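Local coordinates for enoyl-CoA hydratase/isomerase family protein (Ruegeria pomeroyi, PDB 3L3S) that belongs to the crotonase superfamily and probably acts as a hydro-lyase on acyl-CoA substrates, as enoyl-CoA hydratases do, at residues L42-D48 / H102-P106. Residues are numbered along the deposited sequence; the frame is centred on the assembly and turned at random.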
# COMPACT_ATOMS: atom_id res chain seq x y z
N LEU B 42 14.10 -25.74 -0.72
CA LEU B 42 13.76 -24.72 0.27
C LEU B 42 13.69 -25.30 1.69
O LEU B 42 14.14 -24.65 2.63
CB LEU B 42 12.43 -24.05 -0.11
CG LEU B 42 11.91 -22.92 0.77
CD1 LEU B 42 12.84 -21.71 0.69
CD2 LEU B 42 10.52 -22.57 0.34
N ARG B 43 13.15 -26.51 1.83
CA ARG B 43 13.04 -27.19 3.14
C ARG B 43 14.43 -27.49 3.68
O ARG B 43 14.68 -27.35 4.88
CB ARG B 43 12.24 -28.48 3.04
CG ARG B 43 10.74 -28.29 2.91
CD ARG B 43 10.02 -29.62 2.95
NE ARG B 43 8.69 -29.56 2.34
CZ ARG B 43 8.38 -30.04 1.14
NH1 ARG B 43 9.30 -30.63 0.39
NH2 ARG B 43 7.13 -29.96 0.70
N ARG B 44 15.34 -27.83 2.77
CA ARG B 44 16.73 -28.14 3.10
C ARG B 44 17.52 -26.88 3.38
O ARG B 44 18.38 -26.87 4.26
CB ARG B 44 17.39 -28.94 1.97
CG ARG B 44 16.86 -30.37 1.81
CD ARG B 44 17.59 -31.17 0.72
NE ARG B 44 17.31 -30.69 -0.64
CZ ARG B 44 18.23 -30.25 -1.49
NH1 ARG B 44 19.52 -30.22 -1.15
NH2 ARG B 44 17.86 -29.82 -2.69
N ALA B 45 17.19 -25.79 2.68
CA ALA B 45 17.87 -24.50 2.84
C ALA B 45 17.53 -23.84 4.17
O ALA B 45 18.41 -23.26 4.82
CB ALA B 45 17.52 -23.58 1.70
N MSE B 46 16.27 -23.95 4.58
CA MSE B 46 15.79 -23.38 5.84
C MSE B 46 16.30 -24.13 7.06
O MSE B 46 16.27 -23.59 8.18
CB MSE B 46 14.26 -23.31 5.85
CG MSE B 46 13.73 -22.07 5.15
SE MSE B 46 11.84 -22.13 4.62
CE MSE B 46 10.98 -22.60 6.32
N GLY B 47 16.81 -25.34 6.83
CA GLY B 47 17.35 -26.17 7.90
C GLY B 47 18.87 -26.26 7.89
O GLY B 47 19.45 -26.86 8.80
N ASP B 48 19.50 -25.64 6.90
CA ASP B 48 20.96 -25.65 6.74
C ASP B 48 21.58 -24.32 7.22
O ASP B 48 21.31 -23.26 6.66
CB ASP B 48 21.30 -25.90 5.26
CG ASP B 48 22.73 -26.38 5.02
OD1 ASP B 48 23.61 -26.19 5.90
OD2 ASP B 48 22.98 -26.92 3.92
N HIS B 102 7.13 -16.67 3.66
CA HIS B 102 7.30 -16.70 5.12
C HIS B 102 8.67 -17.25 5.55
O HIS B 102 8.90 -17.52 6.73
CB HIS B 102 6.19 -17.53 5.80
CG HIS B 102 4.85 -16.84 5.89
ND1 HIS B 102 4.64 -15.53 5.50
CD2 HIS B 102 3.65 -17.30 6.32
CE1 HIS B 102 3.37 -15.22 5.69
NE2 HIS B 102 2.75 -16.27 6.18
N CYS B 103 9.58 -17.41 4.58
CA CYS B 103 10.93 -17.92 4.83
C CYS B 103 11.77 -16.88 5.59
O CYS B 103 11.95 -15.77 5.10
CB CYS B 103 11.61 -18.28 3.51
SG CYS B 103 13.31 -18.91 3.62
N PRO B 104 12.28 -17.24 6.79
CA PRO B 104 13.11 -16.36 7.64
C PRO B 104 14.37 -15.83 6.96
O PRO B 104 14.82 -14.73 7.26
CB PRO B 104 13.47 -17.25 8.82
CG PRO B 104 12.31 -18.16 8.91
CD PRO B 104 12.08 -18.53 7.48
N LYS B 105 14.93 -16.63 6.04
CA LYS B 105 16.14 -16.27 5.28
C LYS B 105 15.75 -15.48 4.03
O LYS B 105 14.75 -15.80 3.40
CB LYS B 105 16.92 -17.54 4.91
CG LYS B 105 17.49 -18.23 6.13
CD LYS B 105 18.14 -19.54 5.85
CE LYS B 105 18.29 -20.31 7.17
NZ LYS B 105 19.09 -21.54 7.00
N PRO B 106 16.52 -14.41 3.69
CA PRO B 106 16.23 -13.58 2.50
C PRO B 106 16.19 -14.32 1.18
O PRO B 106 17.03 -15.17 0.90
CB PRO B 106 17.37 -12.57 2.50
CG PRO B 106 17.71 -12.43 3.93
CD PRO B 106 17.67 -13.86 4.42
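M46 and K105 bring the two backbones to their nearest approach, 7.1 Å between CA atoms, where the C-terminal end of helix 32-45 meets the loop leading from helix 84-101 into strand 107-111. The contact illustrates how a lysine can reach across from a loop to a carbonyl at the end of a helix. With CG anti to its carbonyl carbon (chi1 -67°) and the rest of its chain extended, K105 carries NZ to A45 O, 2.9 Å away, in a hydrogen bond lying in the carbonyl plane with a C=O...N angle of 148°. D48 O lies 2.8 Å from the same NZ, which also donates to V51 O, while the carboxylate of D48 turns to H50 N. Alongside this polar grip, C103 SG packs 3.5 Å from CG of the selenomethionine M46, whose SE lies beside the same sulfur. L42 CD1 approaches C103 SG at 4.1 Å; M46 CE reaches P104 CD more loosely. Exchanging K105 for a leucine would probably leave A45 O and V51 O without their shared donor and loosen the helix end from the loop. The ammonium group of the buried K105 thus ties the helix exit to the crossover between parallel strands 53-58 and 107-111, its positive charge probably stabilised by the carbonyl oxygens gathered round it.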